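Local coordinates for carboxylase (Deinococcus radiodurans, PDB 5H80), which probably carboxylates biotin in an ATP-dependent reaction, as the biotin carboxylase domain of a single-chain bacterial carboxylase, at residues R46-V51 with W56-V61; A75-A80 with Q100-T105; V79-R84 with A93-V98; A118-A123 with L129-P134. All coordinates share one frame; numbering follows the deposited sequence.

Contact 1 (R46-V51 with W56-V61); sequences RIERAV and WQSVAV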
loop_
_atom_site.group_PDB
_atom_site.type_symbol
_atom_site.label_atom_id
_atom_site.label_comp_id
_atom_site.label_asym_id
_atom_site.label_seq_id
_atom_site.Cartn_x
_atom_site.Cartn_y
_atom_site.Cartn_z
ATOM N N ARG A 46 -5.300 10.397 -9.293
ATOM C CA ARG A 46 -6.010 9.953 -8.154
ATOM C C ARG A 46 -7.528 9.723 -8.377
ATOM O O ARG A 46 -8.191 8.668 -8.084
ATOM C CB ARG A 46 -5.741 10.917 -6.995
ATOM C CG ARG A 46 -6.484 10.487 -5.695
ATOM C CD ARG A 46 -5.983 9.184 -5.003
ATOM N NE ARG A 46 -6.792 8.660 -3.901
ATOM C CZ ARG A 46 -7.715 7.718 -4.099
ATOM N NH1 ARG A 46 -8.138 7.375 -5.286
ATOM N NH2 ARG A 46 -8.329 7.173 -3.101
ATOM N N ILE A 47 -8.196 10.805 -8.878
ATOM C CA ILE A 47 -9.572 10.780 -9.234
ATOM C C ILE A 47 -9.889 9.713 -10.290
ATOM O O ILE A 47 -10.905 9.025 -10.121
ATOM C CB ILE A 47 -10.186 12.192 -9.545
ATOM C CG1 ILE A 47 -10.022 13.070 -8.342
ATOM C CG2 ILE A 47 -11.607 12.063 -9.928
ATOM C CD1 ILE A 47 -10.199 14.574 -8.618
ATOM N N GLU A 48 -9.148 9.625 -11.405
ATOM C CA GLU A 48 -9.320 8.605 -12.454
ATOM C C GLU A 48 -9.299 7.200 -11.877
ATOM O O GLU A 48 -10.249 6.479 -12.140
ATOM C CB GLU A 48 -8.236 8.687 -13.530
ATOM C CG GLU A 48 -8.399 9.983 -14.298
ATOM C CD GLU A 48 -7.177 10.392 -15.099
ATOM O OE1 GLU A 48 -6.103 9.863 -14.881
ATOM O OE2 GLU A 48 -7.284 11.332 -15.934
ATOM N N ARG A 49 -8.507 7.001 -10.814
ATOM C CA ARG A 49 -8.359 5.645 -10.161
ATOM C C ARG A 49 -9.618 5.371 -9.301
ATOM O O ARG A 49 -10.179 4.343 -9.402
ATOM C CB ARG A 49 -7.087 5.516 -9.366
ATOM C CG ARG A 49 -5.801 5.387 -10.161
ATOM C CD ARG A 49 -4.561 5.780 -9.452
ATOM N NE ARG A 49 -3.418 5.388 -10.242
ATOM C CZ ARG A 49 -2.136 5.708 -9.948
ATOM N NH1 ARG A 49 -1.814 6.418 -8.841
ATOM N NH2 ARG A 49 -1.177 5.318 -10.794
ATOM N N ALA A 50 -10.182 6.343 -8.587
ATOM C CA ALA A 50 -11.434 6.137 -7.743
ATOM C C ALA A 50 -12.681 5.925 -8.740
ATOM O O ALA A 50 -13.519 5.070 -8.571
ATOM C CB ALA A 50 -11.644 7.409 -6.937
ATOM N N VAL A 51 -12.713 6.695 -9.818
ATOM C CA VAL A 51 -13.748 6.556 -10.856
ATOM C C VAL A 51 -13.750 5.153 -11.427
ATOM O O VAL A 51 -14.848 4.564 -11.568
ATOM C CB VAL A 51 -13.611 7.640 -11.918
ATOM C CG1 VAL A 51 -14.563 7.469 -13.137
ATOM C CG2 VAL A 51 -14.042 9.010 -11.266
ATOM N N TRP A 56 -17.328 3.661 -13.056
ATOM C CA TRP A 56 -17.739 4.825 -13.773
ATOM C C TRP A 56 -16.718 5.201 -14.808
ATOM O O TRP A 56 -15.702 4.520 -14.985
ATOM C CB TRP A 56 -17.944 5.978 -12.785
ATOM C CG TRP A 56 -18.961 5.692 -11.581
ATOM C CD1 TRP A 56 -19.736 4.549 -11.332
ATOM C CD2 TRP A 56 -19.321 6.605 -10.581
ATOM N NE1 TRP A 56 -20.523 4.716 -10.195
ATOM C CE2 TRP A 56 -20.245 5.954 -9.685
ATOM C CE3 TRP A 56 -18.937 7.916 -10.297
ATOM C CZ2 TRP A 56 -20.797 6.600 -8.615
ATOM C CZ3 TRP A 56 -19.448 8.548 -9.210
ATOM C CH2 TRP A 56 -20.422 7.930 -8.376
ATOM N N GLN A 57 -17.064 6.223 -15.590
ATOM C CA GLN A 57 -16.178 6.713 -16.626
ATOM C C GLN A 57 -15.624 8.055 -16.354
ATOM O O GLN A 57 -16.300 8.833 -15.733
ATOM C CB GLN A 57 -16.883 6.726 -18.002
ATOM C CG GLN A 57 -17.243 5.313 -18.449
ATOM C CD GLN A 57 -18.165 5.347 -19.619
ATOM O OE1 GLN A 57 -18.833 6.374 -19.893
ATOM N NE2 GLN A 57 -18.221 4.236 -20.322
ATOM N N SER A 58 -14.382 8.301 -16.818
ATOM C CA SER A 58 -13.758 9.563 -16.641
ATOM C C SER A 58 -13.457 10.297 -17.933
ATOM O O SER A 58 -12.998 9.742 -18.905
ATOM C CB SER A 58 -12.426 9.464 -15.825
ATOM O OG SER A 58 -11.423 8.618 -16.452
ATOM N N VAL A 59 -13.587 11.617 -17.828
ATOM C CA VAL A 59 -13.160 12.529 -18.879
ATOM C C VAL A 59 -12.130 13.483 -18.255
ATOM O O VAL A 59 -12.460 14.241 -17.389
ATOM C CB VAL A 59 -14.403 13.252 -19.494
ATOM C CG1 VAL A 59 -13.911 14.267 -20.550
ATOM C CG2 VAL A 59 -15.515 12.242 -19.946
ATOM N N ALA A 60 -10.910 13.446 -18.730
ATOM C CA ALA A 60 -9.818 14.359 -18.325
ATOM C C ALA A 60 -9.762 15.544 -19.299
ATOM O O ALA A 60 -10.386 15.482 -20.429
ATOM C CB ALA A 60 -8.503 13.582 -18.249
ATOM N N VAL A 61 -9.106 16.611 -18.854
ATOM C CA VAL A 61 -8.810 17.746 -19.709
ATOM C C VAL A 61 -7.295 18.009 -19.542
ATOM O O VAL A 61 -6.654 17.771 -18.456
ATOM C CB VAL A 61 -9.656 19.020 -19.404
ATOM C CG1 VAL A 61 -11.142 18.863 -19.788
ATOM C CG2 VAL A 61 -9.519 19.491 -17.930
HETATM O O HOH W 1 -11.181 6.476 -14.797
#
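Val51 and Trp56 meet where helix 42-53 gives way to strand 57-62. The backbone N of Trp56 donates to Val51 O over 3.0 Å, with an angle of 144° at the hydrogen. Alongside it the CG1 methyl of Val51 packs on Trp56 CB at 3.7 Å, while the indole itself leads off from the contact and lies against Pro33. With CG1 anti to the backbone N (chi1 173°), that same methyl runs on to the strand backbone and comes within 3.4 Å of Gln57 O; it also reaches Ser58 CB.

One turn earlier in the helix, a water joins the two elements. It donates to Glu48 O at 2.8 Å and is hydrogen-bonded to Ser58 OG at 2.7 Å, so the serine hydroxyl is tied to the helix backbone through a single molecule. The chain of Glu48, extended past CG, carries its carboxylate up the strand until OE2 rests 3.5 Å from the methyl CB of Ala60; His71 and Arg74 of helix 70-74 border this glutamate.

Beside the strand, within the sheet, the backbones of Gln57 and Val59 pair with strand 34-37, and Val51 also packs on Val35. The segments 46-51 and 57-61 run nearly antiparallel, at 161°, as expected of the returning half of a right-handed beta-alpha-beta crossover in the parallel sheet of a biotin carboxylase N-terminal domain.

Contact 2 (A75-A80 with Q100-T105); sequences ADEAVA and QEHAAT
Strand 77-80, at one border of the parallel sheet, is met here by the turn that follows helix 92-101, where His102 is the first residue to leave helical backbone angles. Its CG lies anti to the carbonyl carbon, beside the backbone N (chi1 -63°), which points the ring at the strand. The imidazole and the Val79 side chain approach from opposite directions. Val79 CG2 lies over one face of the ring, 3.5 Å from its centroid and 18° off the normal, a CH-pi contact displaced toward the NE2 side, where the distance from CG2 to NE2 is 3.3 Å. The second methyl, CG1, touches the rim at His102 CE1, 3.8 Å away.

Glu77 comes to the ring edge instead. Its OE2 lies near the ring plane, 3.3 Å from His102 CD2, with the carboxylate turned 89° to the imidazole; the other oxygen, OE1, forms a salt bridge with Arg34. OE2 and His102 NE2 are 4.2 Å apart and not in contact, though a carboxylate this near might favour a protonated imidazole. The ring's rotation is set from its far side, where ND1 is hydrogen-bonded to Val98 O, one helical turn back. With an alanine here, Val98 O would probably lose its side-chain partner and the Val79 methyls the ring face they pack on. Arg34 also binds His102 O, linking the turn to strand 34-37, two places into the sheet from 77-80. The arrangement is that of a helix end packed against the edge strand of an alpha/beta sheet.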
loop_
_atom_site.group_PDB
_atom_site.type_symbol
_atom_site.label_atom_id
_atom_site.label_comp_id
_atom_site.label_asym_id
_atom_site.label_seq_id
_atom_site.Cartn_x
_atom_site.Cartn_y
_atom_site.Cartn_z
ATOM N N ALA A 75 -7.118 8.709 -18.199
ATOM C CA ALA A 75 -8.535 8.832 -18.342
ATOM C C ALA A 75 -9.139 7.858 -19.385
ATOM O O ALA A 75 -8.438 7.337 -20.305
ATOM C CB ALA A 75 -8.802 10.287 -18.746
ATOM N N ASP A 76 -10.423 7.671 -19.317
ATOM C CA ASP A 76 -11.109 6.870 -20.357
ATOM C C ASP A 76 -11.131 7.710 -21.608
ATOM O O ASP A 76 -11.093 7.203 -22.715
ATOM C CB ASP A 76 -12.525 6.475 -20.005
ATOM C CG ASP A 76 -12.576 5.601 -18.804
ATOM O OD1 ASP A 76 -11.965 4.515 -18.850
ATOM O OD2 ASP A 76 -13.186 6.024 -17.810
ATOM N N GLU A 77 -11.228 9.013 -21.419
ATOM C CA GLU A 77 -11.112 9.885 -22.607
ATOM C C GLU A 77 -10.561 11.209 -22.129
ATOM O O GLU A 77 -10.865 11.609 -20.985
ATOM C CB GLU A 77 -12.404 9.937 -23.353
ATOM C CG GLU A 77 -13.318 11.062 -23.030
ATOM C CD GLU A 77 -14.654 10.934 -23.812
ATOM O OE1 GLU A 77 -15.622 10.360 -23.238
ATOM O OE2 GLU A 77 -14.684 11.383 -25.008
ATOM N N ALA A 78 -9.623 11.773 -22.889
ATOM C CA ALA A 78 -9.032 13.031 -22.552
ATOM C C ALA A 78 -9.296 14.043 -23.640
ATOM O O ALA A 78 -9.079 13.736 -24.849
ATOM C CB ALA A 78 -7.543 12.897 -22.311
ATOM N N VAL A 79 -9.658 15.259 -23.175
ATOM C CA VAL A 79 -10.140 16.354 -24.049
ATOM C C VAL A 79 -9.179 17.573 -23.988
ATOM O O VAL A 79 -8.900 18.142 -22.917
ATOM C CB VAL A 79 -11.563 16.740 -23.676
ATOM C CG1 VAL A 79 -12.030 17.951 -24.509
ATOM C CG2 VAL A 79 -12.478 15.546 -23.917
ATOM N N ALA A 80 -8.570 17.928 -25.107
ATOM C CA ALA A 80 -7.604 19.079 -25.098
ATOM C C ALA A 80 -8.299 20.417 -24.827
ATOM O O ALA A 80 -9.327 20.670 -25.459
ATOM C CB ALA A 80 -6.886 19.130 -26.465
ATOM N N GLN A 100 -20.606 19.435 -21.612
ATOM C CA GLN A 100 -21.772 19.316 -22.529
ATOM C C GLN A 100 -21.507 18.423 -23.714
ATOM O O GLN A 100 -22.340 17.592 -24.054
ATOM C CB GLN A 100 -22.117 20.720 -23.070
ATOM C CG GLN A 100 -23.369 20.775 -23.975
ATOM C CD GLN A 100 -23.694 22.184 -24.472
ATOM O OE1 GLN A 100 -24.535 22.885 -23.903
ATOM N NE2 GLN A 100 -23.038 22.596 -25.553
ATOM N N GLU A 101 -20.346 18.633 -24.337
ATOM C CA GLU A 101 -19.918 18.060 -25.581
ATOM C C GLU A 101 -19.582 16.601 -25.402
ATOM O O GLU A 101 -19.698 15.840 -26.322
ATOM C CB GLU A 101 -18.701 18.814 -26.071
ATOM C CG GLU A 101 -19.091 20.202 -26.543
ATOM C CD GLU A 101 -17.978 20.993 -27.171
ATOM O OE1 GLU A 101 -17.136 20.415 -27.864
ATOM O OE2 GLU A 101 -17.954 22.220 -27.001
ATOM N N HIS A 102 -19.162 16.223 -24.196
ATOM C CA HIS A 102 -18.815 14.816 -23.903
ATOM C C HIS A 102 -19.720 14.131 -22.939
ATOM O O HIS A 102 -19.393 13.017 -22.446
ATOM C CB HIS A 102 -17.347 14.772 -23.406
ATOM C CG HIS A 102 -16.389 15.224 -24.430
ATOM N ND1 HIS A 102 -16.216 16.559 -24.718
ATOM C CD2 HIS A 102 -15.647 14.543 -25.323
ATOM C CE1 HIS A 102 -15.357 16.679 -25.713
ATOM N NE2 HIS A 102 -15.004 15.473 -26.100
ATOM N N ALA A 103 -20.940 14.657 -22.769
ATOM C CA ALA A 103 -21.977 14.028 -21.988
ATOM C C ALA A 103 -21.488 13.622 -20.562
ATOM O O ALA A 103 -21.903 12.571 -20.040
ATOM C CB ALA A 103 -22.527 12.806 -22.718
ATOM N N ALA A 104 -20.752 14.511 -19.932
ATOM C CA ALA A 104 -20.499 14.362 -18.477
ATOM C C ALA A 104 -21.779 14.603 -17.631
ATOM O O ALA A 104 -22.733 15.273 -18.096
ATOM C CB ALA A 104 -19.357 15.277 -18.115
ATOM N N THR A 105 -21.846 13.930 -16.464
ATOM C CA THR A 105 -22.906 13.974 -15.502
ATOM C C THR A 105 -22.480 14.605 -14.212
ATOM O O THR A 105 -23.258 15.004 -13.433
ATOM C CB THR A 105 -23.390 12.504 -15.313
ATOM O OG1 THR A 105 -22.262 11.700 -14.866
ATOM C CG2 THR A 105 -23.808 11.995 -16.657
#

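Contact 3 (V79-R84 with A93-V98); sequences VALSGR and AALLRV
Both valines of this contact carry CG1 anti to the backbone N, with chi1 176° in Val79 and in Val98, and this turns their CG1 methyls into the gap between strand and helix. The two side chains reach toward each other tip to tip. CG1 of Val79 and CG1 of Val98 are 3.7 Å apart, and Val79 CG1 is 3.8 Å from the second methyl, CG2, of Val98, so it bears on both branches of its partner. Val98 CG1 in turn sits 3.9 Å from Val79 CB, an intimate fit of branched side chains.

The valines belong to the packing of helix 92-101 over the end of strand 77-80, which lies at one border of the five-stranded parallel sheet in the biotin carboxylase N-terminal domain. Strand 57-62 lies next to it, and its Val59 and Val61 extend the apolar surface beneath the helix.

Just past the strand, Leu81 continues the seam. Its isobutyl end comes nearer the helix than its CB direction would suggest, and the CD2 methyls of Leu81 and Leu95 face each other at 4.3 Å, looser than the valine pair. Leu95 bends its tip the same way, inward from a CB that does not point straight at the partner segment. Ala88 and Tyr89 of helix 86-89 pack on Leu81, while Leu95 meets Val61, Ala38 and Leu114.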
loop_
_atom_site.group_PDB
_atom_site.type_symbol
_atom_site.label_atom_id
_atom_site.label_comp_id
_atom_site.label_asym_id
_atom_site.label_seq_id
_atom_site.Cartn_x
_atom_site.Cartn_y
_atom_site.Cartn_z
ATOM N N VAL A 79 -9.658 15.259 -23.175
ATOM C CA VAL A 79 -10.140 16.354 -24.049
ATOM C C VAL A 79 -9.179 17.573 -23.988
ATOM O O VAL A 79 -8.900 18.142 -22.917
ATOM C CB VAL A 79 -11.563 16.740 -23.676
ATOM C CG1 VAL A 79 -12.030 17.951 -24.509
ATOM C CG2 VAL A 79 -12.478 15.546 -23.917
ATOM N N ALA A 80 -8.570 17.928 -25.107
ATOM C CA ALA A 80 -7.604 19.079 -25.098
ATOM C C ALA A 80 -8.299 20.417 -24.827
ATOM O O ALA A 80 -9.327 20.670 -25.459
ATOM C CB ALA A 80 -6.886 19.130 -26.465
ATOM N N LEU A 81 -7.694 21.274 -23.993
ATOM C CA LEU A 81 -8.242 22.617 -23.682
ATOM C C LEU A 81 -7.585 23.544 -24.743
ATOM O O LEU A 81 -6.437 23.402 -25.067
ATOM C CB LEU A 81 -7.839 23.091 -22.275
ATOM C CG LEU A 81 -8.546 22.312 -21.159
ATOM C CD1 LEU A 81 -7.810 22.373 -19.830
ATOM C CD2 LEU A 81 -10.009 22.705 -21.082
ATOM N N SER A 82 -8.358 24.545 -25.172
ATOM C CA SER A 82 -7.846 25.593 -26.093
ATOM C C SER A 82 -7.136 26.722 -25.369
ATOM O O SER A 82 -6.501 27.568 -25.991
ATOM C CB SER A 82 -9.019 26.160 -26.867
ATOM O OG SER A 82 -9.859 26.858 -25.944
ATOM N N GLY A 83 -7.275 26.772 -24.055
ATOM C CA GLY A 83 -6.535 27.722 -23.257
ATOM C C GLY A 83 -5.073 27.317 -23.210
ATOM O O GLY A 83 -4.654 26.339 -23.836
ATOM N N ARG A 84 -4.287 28.053 -22.446
ATOM C CA ARG A 84 -2.840 27.832 -22.437
ATOM C C ARG A 84 -2.320 27.254 -21.126
ATOM O O ARG A 84 -1.802 26.133 -21.094
ATOM C CB ARG A 84 -2.078 29.128 -22.791
ATOM C CG ARG A 84 -1.964 29.381 -24.308
ATOM C CD ARG A 84 -1.256 30.697 -24.604
ATOM N NE ARG A 84 -1.499 31.127 -25.985
ATOM C CZ ARG A 84 -1.552 32.393 -26.416
ATOM N NH1 ARG A 84 -1.787 32.620 -27.706
ATOM N NH2 ARG A 84 -1.379 33.434 -25.593
ATOM N N ALA A 93 -16.175 28.433 -18.090
ATOM C CA ALA A 93 -17.041 28.215 -19.281
ATOM C C ALA A 93 -16.485 27.215 -20.279
ATOM O O ALA A 93 -17.285 26.452 -20.833
ATOM C CB ALA A 93 -17.334 29.536 -20.028
ATOM N N ALA A 94 -15.156 27.162 -20.454
ATOM C CA ALA A 94 -14.532 26.124 -21.264
ATOM C C ALA A 94 -14.810 24.703 -20.755
ATOM O O ALA A 94 -15.132 23.826 -21.536
ATOM C CB ALA A 94 -13.052 26.323 -21.453
ATOM N N LEU A 95 -14.690 24.528 -19.435
ATOM C CA LEU A 95 -14.961 23.227 -18.803
ATOM C C LEU A 95 -16.396 22.824 -18.963
ATOM O O LEU A 95 -16.659 21.662 -19.302
ATOM C CB LEU A 95 -14.554 23.360 -17.300
ATOM C CG LEU A 95 -13.123 23.486 -17.115
ATOM C CD1 LEU A 95 -12.939 23.959 -15.655
ATOM C CD2 LEU A 95 -12.234 22.300 -17.471
ATOM N N LEU A 96 -17.306 23.793 -18.880
ATOM C CA LEU A 96 -18.737 23.548 -19.099
ATOM C C LEU A 96 -19.056 23.150 -20.553
ATOM O O LEU A 96 -19.924 22.302 -20.756
ATOM C CB LEU A 96 -19.607 24.709 -18.633
ATOM C CG LEU A 96 -19.572 24.842 -17.104
ATOM C CD1 LEU A 96 -20.244 26.161 -16.759
ATOM C CD2 LEU A 96 -20.146 23.670 -16.330
ATOM N N ARG A 97 -18.270 23.659 -21.499
ATOM C CA ARG A 97 -18.407 23.255 -22.867
ATOM C C ARG A 97 -17.959 21.818 -23.047
ATOM O O ARG A 97 -18.650 21.042 -23.712
ATOM C CB ARG A 97 -17.634 24.158 -23.790
ATOM C CG ARG A 97 -18.317 25.457 -24.088
ATOM C CD ARG A 97 -17.670 26.145 -25.296
ATOM N NE ARG A 97 -16.381 26.793 -25.018
ATOM C CZ ARG A 97 -16.228 27.905 -24.282
ATOM N NH1 ARG A 97 -17.262 28.535 -23.717
ATOM N NH2 ARG A 97 -15.037 28.420 -24.139
ATOM N N VAL A 98 -16.811 21.487 -22.432
ATOM C CA VAL A 98 -16.298 20.095 -22.471
ATOM C C VAL A 98 -17.316 19.143 -21.926
ATOM O O VAL A 98 -17.484 17.994 -22.492
ATOM C CB VAL A 98 -14.912 19.898 -21.754
ATOM C CG1 VAL A 98 -14.474 18.409 -21.741
ATOM C CG2 VAL A 98 -13.853 20.646 -22.489
#

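Contact 4 (A118-A123 with L129-P134); sequences ADFARA and LVFVGP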
loop_
_atom_site.group_PDB
_atom_site.type_symbol
_atom_site.label_atom_id
_atom_site.label_comp_id
_atom_site.label_asym_id
_atom_site.label_seq_id
_atom_site.Cartn_x
_atom_site.Cartn_y
_atom_site.Cartn_z
ATOM N N ALA A 118 -17.724 28.906 -5.651
ATOM C CA ALA A 118 -19.133 28.662 -5.527
ATOM C C ALA A 118 -19.952 28.954 -6.857
ATOM O O ALA A 118 -20.974 28.333 -7.182
ATOM C CB ALA A 118 -19.680 29.471 -4.399
ATOM N N ASP A 119 -19.548 29.994 -7.560
ATOM C CA ASP A 119 -20.214 30.317 -8.834
ATOM C C ASP A 119 -20.089 29.166 -9.835
ATOM O O ASP A 119 -21.027 28.843 -10.570
ATOM C CB ASP A 119 -19.517 31.497 -9.501
ATOM C CG ASP A 119 -20.010 32.840 -9.020
ATOM O OD1 ASP A 119 -21.025 32.900 -8.325
ATOM O OD2 ASP A 119 -19.343 33.826 -9.402
ATOM N N PHE A 120 -18.900 28.549 -9.805
ATOM C CA PHE A 120 -18.604 27.480 -10.723
ATOM C C PHE A 120 -19.504 26.304 -10.347
ATOM O O PHE A 120 -20.187 25.783 -11.236
ATOM C CB PHE A 120 -17.116 27.162 -10.823
ATOM C CG PHE A 120 -16.824 25.944 -11.672
ATOM C CD1 PHE A 120 -17.051 25.944 -13.051
ATOM C CD2 PHE A 120 -16.408 24.753 -11.061
ATOM C CE1 PHE A 120 -16.821 24.817 -13.805
ATOM C CE2 PHE A 120 -16.179 23.606 -11.822
ATOM C CZ PHE A 120 -16.383 23.635 -13.181
ATOM N N ALA A 121 -19.573 25.956 -9.062
ATOM C CA ALA A 121 -20.492 24.936 -8.588
ATOM C C ALA A 121 -21.954 25.175 -9.029
ATOM O O ALA A 121 -22.579 24.308 -9.515
ATOM C CB ALA A 121 -20.395 24.743 -7.091
ATOM N N ARG A 122 -22.435 26.400 -8.855
ATOM C CA ARG A 122 -23.748 26.864 -9.308
ATOM C C ARG A 122 -23.935 26.638 -10.768
ATOM O O ARG A 122 -24.966 26.067 -11.145
ATOM C CB ARG A 122 -23.979 28.299 -8.850
ATOM C CG ARG A 122 -24.356 28.439 -7.380
ATOM C CD ARG A 122 -24.890 29.861 -7.063
ATOM N NE ARG A 122 -23.746 30.732 -6.805
ATOM C CZ ARG A 122 -23.259 30.984 -5.583
ATOM N NH1 ARG A 122 -23.874 30.549 -4.478
ATOM N NH2 ARG A 122 -22.193 31.728 -5.466
ATOM N N ALA A 123 -22.940 26.978 -11.567
ATOM C CA ALA A 123 -23.020 26.844 -12.990
ATOM C C ALA A 123 -23.047 25.373 -13.422
ATOM O O ALA A 123 -23.844 24.973 -14.263
ATOM C CB ALA A 123 -21.928 27.570 -13.663
ATOM N N LEU A 129 -25.117 19.201 -14.195
ATOM C CA LEU A 129 -23.887 18.495 -13.782
ATOM C C LEU A 129 -23.837 18.469 -12.258
ATOM O O LEU A 129 -24.013 19.498 -11.600
ATOM C CB LEU A 129 -22.640 19.224 -14.233
ATOM C CG LEU A 129 -22.480 19.433 -15.729
ATOM C CD1 LEU A 129 -21.267 20.155 -16.282
ATOM C CD2 LEU A 129 -22.568 18.043 -16.379
ATOM N N VAL A 130 -23.545 17.314 -11.663
ATOM C CA VAL A 130 -23.321 17.313 -10.204
ATOM C C VAL A 130 -21.854 17.660 -9.856
ATOM O O VAL A 130 -20.942 16.955 -10.188
ATOM C CB VAL A 130 -23.751 15.962 -9.555
ATOM C CG1 VAL A 130 -23.219 15.908 -8.110
ATOM C CG2 VAL A 130 -25.266 15.760 -9.707
ATOM N N PHE A 131 -21.634 18.769 -9.173
ATOM C CA PHE A 131 -20.374 19.153 -8.581
ATOM C C PHE A 131 -20.034 18.254 -7.395
ATOM O O PHE A 131 -20.850 18.120 -6.427
ATOM C CB PHE A 131 -20.561 20.603 -8.053
ATOM C CG PHE A 131 -19.304 21.254 -7.608
ATOM C CD1 PHE A 131 -18.363 21.807 -8.482
ATOM C CD2 PHE A 131 -18.996 21.242 -6.240
ATOM C CE1 PHE A 131 -17.209 22.418 -8.053
ATOM C CE2 PHE A 131 -17.874 21.871 -5.793
ATOM C CZ PHE A 131 -16.966 22.491 -6.669
ATOM N N VAL A 132 -18.813 17.685 -7.471
ATOM C CA VAL A 132 -18.307 16.784 -6.411
ATOM C C VAL A 132 -17.759 17.635 -5.269
ATOM O O VAL A 132 -16.585 17.933 -5.292
ATOM C CB VAL A 132 -17.357 15.746 -6.862
ATOM C CG1 VAL A 132 -16.983 14.821 -5.669
ATOM C CG2 VAL A 132 -17.764 14.978 -8.124
ATOM N N GLY A 133 -18.665 18.015 -4.344
ATOM C CA GLY A 133 -18.403 18.953 -3.261
ATOM C C GLY A 133 -19.710 19.357 -2.541
ATOM O O GLY A 133 -20.792 18.985 -3.026
ATOM N N PRO A 134 -19.612 20.099 -1.417
ATOM C CA PRO A 134 -20.776 20.586 -0.676
ATOM C C PRO A 134 -21.496 21.617 -1.550
ATOM O O PRO A 134 -20.978 21.954 -2.676
ATOM C CB PRO A 134 -20.192 21.158 0.593
ATOM C CG PRO A 134 -18.895 21.586 0.220
ATOM C CD PRO A 134 -18.378 20.635 -0.840
#
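The ring of Phe131 has the CB methyl of Ala121 on one face, 3.7 Å from the centroid and only 9° off the normal, so this CH-pi contact is almost perfectly centred. At the ring's edge, near its plane, sits CD2 of Phe120, which is 3.9 Å from Phe131 CE1. Relative to the Phe120 ring the approach is oblique, and the two aromatic side chains cross at a slant. Phe131 holds CG anti to its own N (chi1 -170°), which swings the ring off the strand and flat beneath the helix; Ala121 CA, 3.8 Å from Phe131 CD1, shows how closely the helix backbone itself settles on the ring.

Helix 118-126 and strand 130-131 are the second and third elements of a beta-alpha-beta unit that starts at strand 106-108, and strand 130-131 forms the border of the parallel sheet on this side. A leucine here has no flat face, and would probably leave the Ala121 methyl without its CH-pi partner and a gap beside Phe120 CD2.

Around these buried residues, Phe120 also packs on Val107 and Leu114, and Phe131 on Pro109. Leu139 of helix 136-142 touches Ala121. On the outer part of the helix, Arg122 makes a salt bridge to Asp140, and Arg122 NH2 a second to Asp119 OD1 at 3.3 Å, whose hydrogen bond is weak.

In the fold
All four contacts lie within the biotin carboxylase N-terminal domain and reach its five-stranded parallel sheet. Contact 1 comes first along the chain, contacts 2 and 3 both start on strand 77-80, and contact 4 closes last. Contacts 2 and 3 share Val79, Ala80 and helix 92-101, their centres about 10 Å apart; contact 1 is about 10 Å from contact 2, joined through neighbouring strands 57-62 and 77-80. Contact 4, at the opposite border strand 130-131, is centred about 17 Å from each of the others; Leu96 of helix 92-101 packs on its Ala123 and Leu129. Helix 42-53 packs on one face of the sheet and helices 92-101 and 118-126 on the other, giving a helix-sheet-helix sandwich.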